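Local coordinates for lipoprotein (Streptococcus pneumoniae, PDB 3CX3), which binds zinc and probably delivers it to an ABC transporter for uptake, as a surface lipoprotein of the pneumococcus, at residues Y21-D33 against H146-K160. Sequence-based numbering, arbitrary orientation. Where two conformers were deposited one is given.
Sequences YAMVKEVSGDLND and HKETYQKNAQAFIKK
The backbone oxygen of Val27, in the last turn of helix 21-28, is approached by two residues of helix 147-160. Asn153 ND2 donates a weak hydrogen bond to Val27 O (2.8 Å), and Tyr150 CA makes a CA-H...O contact with that oxygen at 3.6 Å, nearly straight at 171°. The Tyr150 ring also turns its edge to Val27 O. This polar join lies where the helices are tightly apposed: Val27 and Asn153 have their CA atoms 4.8 Å apart, and the axes of the two segments approach to 8.0 Å at 121°.

Both methyls of Val27 pack against side chains of helix 147-160. CG1, anti to the backbone N (chi1 168°), rests against Tyr150 CD2, while CG2 reaches the methyl of Ala154. Farther along, the amide of Asn32 comes to the edge of the Tyr150 ring, nearly coplanar with it: its ND2 donates to Tyr150 OH at 3.3 Å and, within its own segment, to Ser28 OG at 2.9 Å. Tyr150 OH is hydrogen-bonded to Asp143 as well and Asn32 OD1 to the backbone N of Met11, so Tyr150 OH has two partners and both ends of the Asn32 amide are hydrogen-bonded. Both methyls of Leu31 touch CD2 of the His146 imidazole, CD1 coming obliquely to the ring and extending to Thr149 CG2. At the other end, Glu26 OE1 lies in the plane of the Phe157 ring, 3.5 Å from CE1, and selenomethionine Met23 makes an oblique Met-aromatic contact with the same ring.

The contact thus joins the helix and turn between parallel strands 12-15 and 33-36 to the long helix 147-173, which connects the two lobes in this family of metal-binding proteins. Helix 125-142 touches Met23 and Phe157, and helix 268-281 meets Phe157 and Lys160.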
ATOM      1  N   TYR A  21      -1.947  -9.228   1.061  1.00 42.19           N
ATOM      2  CA  TYR A  21      -3.039 -10.186   0.991  1.00 43.65           C
ATOM      3  C   TYR A  21      -3.426 -10.431  -0.454  1.00 43.97           C
ATOM      4  O   TYR A  21      -3.378 -11.568  -0.934  1.00 43.60           O
ATOM      5  CB  TYR A  21      -4.249  -9.654   1.761  1.00 43.68           C
ATOM      6  CG  TYR A  21      -5.413 -10.614   1.832  1.00 46.43           C
ATOM      7  CD1 TYR A  21      -5.266 -11.876   2.412  1.00 47.93           C
ATOM      8  CD2 TYR A  21      -6.670 -10.255   1.324  1.00 48.46           C
ATOM      9  CE1 TYR A  21      -6.328 -12.762   2.477  1.00 48.63           C
ATOM     10  CE2 TYR A  21      -7.742 -11.134   1.387  1.00 49.89           C
ATOM     11  CZ  TYR A  21      -7.564 -12.387   1.970  1.00 50.62           C
ATOM     12  OH  TYR A  21      -8.624 -13.263   2.047  1.00 51.01           O
ATOM     13  N   ALA A  22      -3.761  -9.330  -1.127  1.00 44.62           N
ATOM     14  CA  ALA A  22      -4.361  -9.316  -2.439  1.00 45.87           C
ATOM     15  C   ALA A  22      -3.409  -9.752  -3.519  1.00 47.20           C
ATOM     16  O   ALA A  22      -3.821 -10.309  -4.525  1.00 47.44           O
ATOM     17  CB  ALA A  22      -4.860  -7.937  -2.742  1.00 45.68           C
HETATM   18  N   MSE A  23      -2.136  -9.473  -3.319  1.00 48.73           N
HETATM   19  CA  MSE A  23      -1.137  -9.726  -4.324  1.00 50.71           C
HETATM   20  C   MSE A  23      -0.603 -11.156  -4.234  1.00 51.47           C
HETATM   21  O   MSE A  23      -0.167 -11.716  -5.235  1.00 51.40           O
HETATM   22  CB  MSE A  23      -0.006  -8.728  -4.154  1.00 51.41           C
HETATM   23  CG  MSE A  23       0.379  -8.047  -5.410  1.00 54.51           C
HETATM   24 SE   MSE A  23       1.357  -6.385  -5.112  1.00 62.66          SE
HETATM   25  CE  MSE A  23       1.944  -6.188  -6.906  1.00 59.26           C
ATOM     26  N   VAL A  24      -0.619 -11.747  -3.040  1.00 52.75           N
ATOM     27  CA  VAL A  24      -0.242 -13.156  -2.908  1.00 54.12           C
ATOM     28  C   VAL A  24      -1.381 -14.020  -3.441  1.00 55.08           C
ATOM     29  O   VAL A  24      -1.151 -14.984  -4.182  1.00 55.39           O
ATOM     30  CB  VAL A  24       0.089 -13.564  -1.463  1.00 53.96           C
ATOM     31  CG1 VAL A  24       0.706 -14.941  -1.453  1.00 54.24           C
ATOM     32  CG2 VAL A  24       1.047 -12.593  -0.841  1.00 54.04           C
ATOM     33  N   LYS A  25      -2.603 -13.642  -3.075  1.00 56.16           N
ATOM     34  CA  LYS A  25      -3.823 -14.277  -3.552  1.00 57.11           C
ATOM     35  C   LYS A  25      -3.985 -14.222  -5.072  1.00 57.55           C
ATOM     36  O   LYS A  25      -4.464 -15.171  -5.692  1.00 57.34           O
ATOM     37  CB  LYS A  25      -5.045 -13.657  -2.864  1.00 57.51           C
ATOM     38  CG  LYS A  25      -5.531 -14.425  -1.645  1.00 58.61           C
ATOM     39  CD  LYS A  25      -6.976 -14.085  -1.302  1.00 61.38           C
ATOM     40  CE  LYS A  25      -7.673 -15.253  -0.593  1.00 62.33           C
ATOM     41  NZ  LYS A  25      -8.157 -16.315  -1.533  1.00 62.07           N
ATOM     42  N   GLU A  26      -3.591 -13.109  -5.674  1.00 58.49           N
ATOM     43  CA  GLU A  26      -3.613 -12.999  -7.131  1.00 59.10           C
ATOM     44  C   GLU A  26      -2.529 -13.853  -7.777  1.00 59.25           C
ATOM     45  O   GLU A  26      -2.737 -14.380  -8.871  1.00 59.49           O
ATOM     46  CB  GLU A  26      -3.523 -11.544  -7.586  1.00 59.07           C
ATOM     47  CG  GLU A  26      -4.800 -11.065  -8.247  1.00 60.58           C
ATOM     48  CD  GLU A  26      -5.324  -9.755  -7.686  1.00 61.85           C
ATOM     49  OE1 GLU A  26      -5.276  -8.741  -8.408  1.00 61.28           O
ATOM     50  OE2 GLU A  26      -5.807  -9.745  -6.532  1.00 62.79           O
ATOM     51  N   VAL A  27      -1.394 -14.007  -7.096  1.00 59.14           N
ATOM     52  CA  VAL A  27      -0.304 -14.810  -7.632  1.00 59.50           C
ATOM     53  C   VAL A  27      -0.586 -16.304  -7.497  1.00 60.21           C
ATOM     54  O   VAL A  27      -0.145 -17.097  -8.328  1.00 60.02           O
ATOM     55  CB  VAL A  27       1.074 -14.424  -7.020  1.00 59.48           C
ATOM     56  CG1 VAL A  27       2.145 -15.459  -7.355  1.00 58.64           C
ATOM     57  CG2 VAL A  27       1.515 -13.032  -7.522  1.00 59.37           C
ATOM     58  N   SER A  28      -1.334 -16.674  -6.458  1.00 61.18           N
ATOM     59  CA  SER A  28      -1.619 -18.077  -6.157  1.00 62.28           C
ATOM     60  C   SER A  28      -2.861 -18.631  -6.881  1.00 63.74           C
ATOM     61  O   SER A  28      -2.973 -19.847  -7.101  1.00 63.69           O
ATOM     62  CB  SER A  28      -1.747 -18.275  -4.643  1.00 62.06           C
ATOM     63  OG  SER A  28      -0.471 -18.278  -4.022  1.00 61.37           O
ATOM     64  N   GLY A  29      -3.777 -17.737  -7.252  1.00 65.14           N
ATOM     65  CA  GLY A  29      -5.035 -18.121  -7.884  1.00 67.09           C
ATOM     66  C   GLY A  29      -5.944 -18.862  -6.917  1.00 68.36           C
ATOM     67  O   GLY A  29      -6.668 -18.236  -6.132  1.00 68.60           O
ATOM     68  N   ASP A  30      -5.882 -20.194  -6.970  0.50 68.80           N
ATOM     69  CA  ASP A  30      -6.712 -21.073  -6.143  0.50 69.25           C
ATOM     70  C   ASP A  30      -5.887 -22.088  -5.342  0.50 68.73           C
ATOM     71  O   ASP A  30      -6.438 -22.990  -4.710  0.50 68.63           O
ATOM     72  CB  ASP A  30      -7.739 -21.806  -7.023  0.50 69.67           C
ATOM     73  CG  ASP A  30      -7.098 -22.569  -8.192  0.50 70.50           C
ATOM     74  OD1 ASP A  30      -5.851 -22.576  -8.329  0.50 71.30           O
ATOM     75  OD2 ASP A  30      -7.861 -23.163  -8.985  0.50 70.94           O
ATOM     76  N   LEU A  31      -4.570 -21.916  -5.361  1.00 68.15           N
ATOM     77  CA  LEU A  31      -3.633 -22.918  -4.853  1.00 66.80           C
ATOM     78  C   LEU A  31      -3.449 -23.049  -3.345  1.00 65.76           C
ATOM     79  O   LEU A  31      -3.464 -24.164  -2.819  1.00 65.90           O
ATOM     80  CB  LEU A  31      -2.266 -22.708  -5.479  1.00 66.60           C
ATOM     81  CG  LEU A  31      -2.095 -23.259  -6.880  1.00 66.27           C
ATOM     82  CD1 LEU A  31      -0.666 -23.008  -7.277  1.00 65.54           C
ATOM     83  CD2 LEU A  31      -2.431 -24.745  -6.920  1.00 65.73           C
ATOM     84  N   ASN A  32      -3.247 -21.932  -2.657  1.00 64.13           N
ATOM     85  CA  ASN A  32      -2.813 -21.993  -1.271  1.00 62.72           C
ATOM     86  C   ASN A  32      -3.835 -21.452  -0.272  1.00 61.92           C
ATOM     87  O   ASN A  32      -4.810 -20.819  -0.657  1.00 61.58           O
ATOM     88  CB  ASN A  32      -1.462 -21.282  -1.126  1.00 62.88           C
ATOM     89  CG  ASN A  32      -0.413 -21.786  -2.119  1.00 62.73           C
ATOM     90  OD1 ASN A  32       0.200 -22.832  -1.915  1.00 63.88           O
ATOM     91  ND2 ASN A  32      -0.192 -21.029  -3.189  1.00 62.24           N
ATOM     92  N   ASP A  33      -3.612 -21.722   1.009  1.00 61.57           N
ATOM     93  CA  ASP A  33      -4.435 -21.144   2.072  1.00 61.41           C
ATOM     94  C   ASP A  33      -3.863 -19.793   2.513  1.00 61.19           C
ATOM     95  O   ASP A  33      -3.057 -19.712   3.457  1.00 60.62           O
ATOM     96  CB  ASP A  33      -4.575 -22.105   3.265  1.00 61.40           C
ATOM     97  CG  ASP A  33      -5.284 -21.466   4.466  1.00 60.90           C
ATOM     98  OD1 ASP A  33      -6.153 -20.580   4.287  1.00 58.17           O
ATOM     99  OD2 ASP A  33      -4.953 -21.857   5.604  1.00 61.55           O
ATOM    100  N   HIS A 146       4.795 -25.385  -8.457  1.00 61.30           N
ATOM    101  CA  HIS A 146       3.766 -24.505  -8.990  1.00 60.13           C
ATOM    102  C   HIS A 146       4.285 -23.229  -9.652  1.00 59.09           C
ATOM    103  O   HIS A 146       3.526 -22.276  -9.854  1.00 58.53           O
ATOM    104  CB  HIS A 146       2.728 -24.229  -7.904  1.00 60.35           C
ATOM    105  CG  HIS A 146       2.001 -25.461  -7.459  1.00 62.18           C
ATOM    106  ND1 HIS A 146       2.553 -26.376  -6.589  1.00 63.71           N
ATOM    107  CD2 HIS A 146       0.779 -25.948  -7.789  1.00 63.35           C
ATOM    108  CE1 HIS A 146       1.699 -27.369  -6.398  1.00 64.23           C
ATOM    109  NE2 HIS A 146       0.613 -27.129  -7.109  1.00 63.14           N
ATOM    110  N   LYS A 147       5.565 -23.254 -10.039  1.00 58.48           N
ATOM    111  CA  LYS A 147       6.257 -22.123 -10.676  1.00 58.11           C
ATOM    112  C   LYS A 147       5.486 -21.581 -11.864  1.00 57.64           C
ATOM    113  O   LYS A 147       5.512 -20.383 -12.140  1.00 57.49           O
ATOM    114  CB  LYS A 147       7.666 -22.529 -11.122  1.00 58.06           C
ATOM    115  CG  LYS A 147       8.335 -21.540 -12.085  1.00 60.41           C
ATOM    116  CD  LYS A 147       9.806 -21.865 -12.319  1.00 64.59           C
ATOM    117  CE  LYS A 147      10.503 -20.807 -13.183  1.00 66.69           C
ATOM    118  NZ  LYS A 147      10.707 -21.247 -14.602  1.00 68.36           N
ATOM    119  N   GLU A 148       4.801 -22.479 -12.558  1.00 57.31           N
ATOM    120  CA  GLU A 148       4.030 -22.126 -13.737  1.00 57.44           C
ATOM    121  C   GLU A 148       2.862 -21.234 -13.378  1.00 56.82           C
ATOM    122  O   GLU A 148       2.647 -20.207 -14.012  1.00 56.70           O
ATOM    123  CB  GLU A 148       3.525 -23.392 -14.425  1.00 57.56           C
ATOM    124  CG  GLU A 148       4.501 -23.994 -15.403  1.00 59.56           C
ATOM    125  CD  GLU A 148       5.869 -24.278 -14.806  1.00 62.27           C
ATOM    126  OE1 GLU A 148       5.958 -25.118 -13.871  1.00 62.22           O
ATOM    127  OE2 GLU A 148       6.853 -23.657 -15.290  1.00 63.05           O
ATOM    128  N   THR A 149       2.127 -21.628 -12.346  1.00 56.49           N
ATOM    129  CA  THR A 149       0.931 -20.915 -11.920  1.00 56.31           C
ATOM    130  C   THR A 149       1.257 -19.514 -11.413  1.00 56.12           C
ATOM    131  O   THR A 149       0.534 -18.559 -11.725  1.00 56.00           O
ATOM    132  CB  THR A 149       0.149 -21.725 -10.870  1.00 56.46           C
ATOM    133  OG1 THR A 149      -0.211 -22.995 -11.432  1.00 56.68           O
ATOM    134  CG2 THR A 149      -1.127 -20.989 -10.428  1.00 56.71           C
ATOM    135  N   TYR A 150       2.362 -19.395 -10.666  1.00 55.89           N
ATOM    136  CA  TYR A 150       2.780 -18.137 -10.065  1.00 55.48           C
ATOM    137  C   TYR A 150       3.248 -17.157 -11.115  1.00 55.74           C
ATOM    138  O   TYR A 150       2.781 -16.013 -11.146  1.00 56.15           O
ATOM    139  CB  TYR A 150       3.891 -18.336  -9.016  1.00 55.66           C
ATOM    140  CG  TYR A 150       3.541 -19.257  -7.861  1.00 55.21           C
ATOM    141  CD1 TYR A 150       4.410 -20.276  -7.475  1.00 54.71           C
ATOM    142  CD2 TYR A 150       2.343 -19.119  -7.166  1.00 55.54           C
ATOM    143  CE1 TYR A 150       4.095 -21.128  -6.439  1.00 54.19           C
ATOM    144  CE2 TYR A 150       2.012 -19.980  -6.124  1.00 55.09           C
ATOM    145  CZ  TYR A 150       2.894 -20.973  -5.768  1.00 54.32           C
ATOM    146  OH  TYR A 150       2.576 -21.810  -4.731  1.00 54.89           O
ATOM    147  N   GLN A 151       4.164 -17.594 -11.974  1.00 55.95           N
ATOM    148  CA  GLN A 151       4.738 -16.711 -12.988  1.00 56.86           C
ATOM    149  C   GLN A 151       3.714 -16.171 -14.006  1.00 57.45           C
ATOM    150  O   GLN A 151       3.911 -15.083 -14.565  1.00 57.81           O
ATOM    151  CB  GLN A 151       5.910 -17.384 -13.706  1.00 56.56           C
ATOM    152  CG  GLN A 151       7.053 -17.813 -12.787  1.00 57.02           C
ATOM    153  CD  GLN A 151       7.684 -16.665 -12.007  1.00 57.34           C
ATOM    154  OE1 GLN A 151       8.049 -15.643 -12.575  1.00 58.08           O
ATOM    155  NE2 GLN A 151       7.829 -16.844 -10.699  1.00 57.50           N
ATOM    156  N   LYS A 152       2.628 -16.907 -14.238  1.00 57.87           N
ATOM    157  CA  LYS A 152       1.596 -16.436 -15.170  1.00 58.68           C
ATOM    158  C   LYS A 152       0.523 -15.559 -14.484  1.00 57.93           C
ATOM    159  O   LYS A 152       0.037 -14.581 -15.067  1.00 57.79           O
ATOM    160  CB  LYS A 152       0.994 -17.594 -15.990  1.00 59.25           C
ATOM    161  CG  LYS A 152       0.147 -17.133 -17.201  1.00 62.29           C
ATOM    162  CD  LYS A 152       0.464 -17.906 -18.513  1.00 66.01           C
ATOM    163  CE  LYS A 152       1.369 -17.120 -19.488  1.00 65.92           C
ATOM    164  NZ  LYS A 152       2.617 -16.591 -18.849  1.00 65.92           N
ATOM    165  N   ASN A 153       0.178 -15.891 -13.244  1.00 56.86           N
ATOM    166  CA  ASN A 153      -0.680 -15.023 -12.448  1.00 55.90           C
ATOM    167  C   ASN A 153      -0.083 -13.632 -12.264  1.00 55.11           C
ATOM    168  O   ASN A 153      -0.746 -12.622 -12.530  1.00 55.02           O
ATOM    169  CB  ASN A 153      -0.981 -15.659 -11.098  1.00 56.14           C
ATOM    170  CG  ASN A 153      -1.937 -16.813 -11.213  1.00 55.41           C
ATOM    171  OD1 ASN A 153      -2.393 -17.137 -12.299  1.00 56.16           O
ATOM    172  ND2 ASN A 153      -2.245 -17.443 -10.093  1.00 56.44           N
ATOM    173  N   ALA A 154       1.171 -13.596 -11.815  1.00 54.30           N
ATOM    174  CA  ALA A 154       1.967 -12.367 -11.769  1.00 53.61           C
ATOM    175  C   ALA A 154       2.048 -11.660 -13.124  1.00 53.72           C
ATOM    176  O   ALA A 154       1.941 -10.435 -13.196  1.00 53.72           O
ATOM    177  CB  ALA A 154       3.352 -12.674 -11.269  1.00 53.47           C
ATOM    178  N   GLN A 155       2.217 -12.447 -14.186  1.00 54.32           N
ATOM    179  CA  GLN A 155       2.395 -11.950 -15.545  1.00 55.02           C
ATOM    180  C   GLN A 155       1.210 -11.171 -16.083  1.00 54.44           C
ATOM    181  O   GLN A 155       1.370 -10.116 -16.726  1.00 54.04           O
ATOM    182  CB  GLN A 155       2.710 -13.107 -16.485  1.00 55.65           C
ATOM    183  CG  GLN A 155       3.780 -12.756 -17.487  1.00 59.46           C
ATOM    184  CD  GLN A 155       4.796 -11.799 -16.894  1.00 64.12           C
ATOM    185  OE1 GLN A 155       4.854 -10.628 -17.278  1.00 66.21           O
ATOM    186  NE2 GLN A 155       5.574 -12.280 -15.920  1.00 64.76           N
ATOM    187  N   ALA A 156       0.021 -11.715 -15.837  1.00 53.57           N
ATOM    188  CA  ALA A 156      -1.212 -11.021 -16.145  1.00 52.33           C
ATOM    189  C   ALA A 156      -1.233  -9.753 -15.320  1.00 51.31           C
ATOM    190  O   ALA A 156      -1.537  -8.677 -15.837  1.00 51.90           O
ATOM    191  CB  ALA A 156      -2.419 -11.884 -15.798  1.00 52.64           C
ATOM    192  N   PHE A 157      -0.894  -9.879 -14.037  1.00 49.11           N
ATOM    193  CA  PHE A 157      -1.039  -8.773 -13.113  1.00 47.26           C
ATOM    194  C   PHE A 157      -0.233  -7.604 -13.671  1.00 47.36           C
ATOM    195  O   PHE A 157      -0.800  -6.556 -14.005  1.00 46.73           O
ATOM    196  CB  PHE A 157      -0.604  -9.194 -11.706  1.00 46.41           C
ATOM    197  CG  PHE A 157      -0.798  -8.138 -10.645  1.00 44.13           C
ATOM    198  CD1 PHE A 157      -1.956  -8.121  -9.859  1.00 43.38           C
ATOM    199  CD2 PHE A 157       0.188  -7.189 -10.404  1.00 41.81           C
ATOM    200  CE1 PHE A 157      -2.129  -7.171  -8.860  1.00 43.09           C
ATOM    201  CE2 PHE A 157       0.034  -6.221  -9.413  1.00 41.57           C
ATOM    202  CZ  PHE A 157      -1.121  -6.210  -8.631  1.00 43.77           C
ATOM    203  N   ILE A 158       1.070  -7.811 -13.838  1.00 47.98           N
ATOM    204  CA  ILE A 158       1.939  -6.745 -14.337  1.00 49.53           C
ATOM    205  C   ILE A 158       1.409  -6.159 -15.635  1.00 50.64           C
ATOM    206  O   ILE A 158       1.553  -4.970 -15.863  1.00 50.85           O
ATOM    207  CB  ILE A 158       3.476  -7.138 -14.409  1.00 49.01           C
ATOM    208  CG1 ILE A 158       3.954  -7.427 -15.837  1.00 50.26           C
ATOM    209  CG2 ILE A 158       3.836  -8.270 -13.436  1.00 48.78           C
ATOM    210  CD1 ILE A 158       4.715  -6.260 -16.491  1.00 50.46           C
ATOM    211  N   LYS A 159       0.766  -6.991 -16.454  1.00 53.47           N
ATOM    212  CA  LYS A 159       0.206  -6.573 -17.748  1.00 55.88           C
ATOM    213  C   LYS A 159      -0.976  -5.624 -17.597  1.00 56.76           C
ATOM    214  O   LYS A 159      -1.063  -4.614 -18.298  1.00 57.15           O
ATOM    215  CB  LYS A 159      -0.227  -7.796 -18.552  1.00 56.44           C
ATOM    216  CG  LYS A 159      -0.989  -7.491 -19.840  1.00 59.01           C
ATOM    217  CD  LYS A 159      -2.081  -8.532 -20.097  1.00 63.54           C
ATOM    218  CE  LYS A 159      -2.978  -8.746 -18.865  1.00 65.56           C
ATOM    219  NZ  LYS A 159      -4.407  -8.862 -19.263  1.00 67.43           N
ATOM    220  N   LYS A 160      -1.895  -5.950 -16.693  1.00 57.44           N
ATOM    221  CA  LYS A 160      -3.064  -5.101 -16.474  1.00 57.91           C
ATOM    222  C   LYS A 160      -2.705  -3.924 -15.572  1.00 57.39           C
ATOM    223  O   LYS A 160      -3.505  -3.010 -15.387  1.00 57.63           O
ATOM    224  CB  LYS A 160      -4.280  -5.897 -15.953  1.00 58.36           C
ATOM    225  CG  LYS A 160      -4.002  -6.870 -14.802  1.00 60.79           C
ATOM    226  CD  LYS A 160      -5.186  -7.801 -14.548  1.00 63.42           C
ATOM    227  CE  LYS A 160      -4.756  -9.118 -13.874  1.00 64.81           C
ATOM    228  NZ  LYS A 160      -4.263  -8.977 -12.465  1.00 66.06           N
TER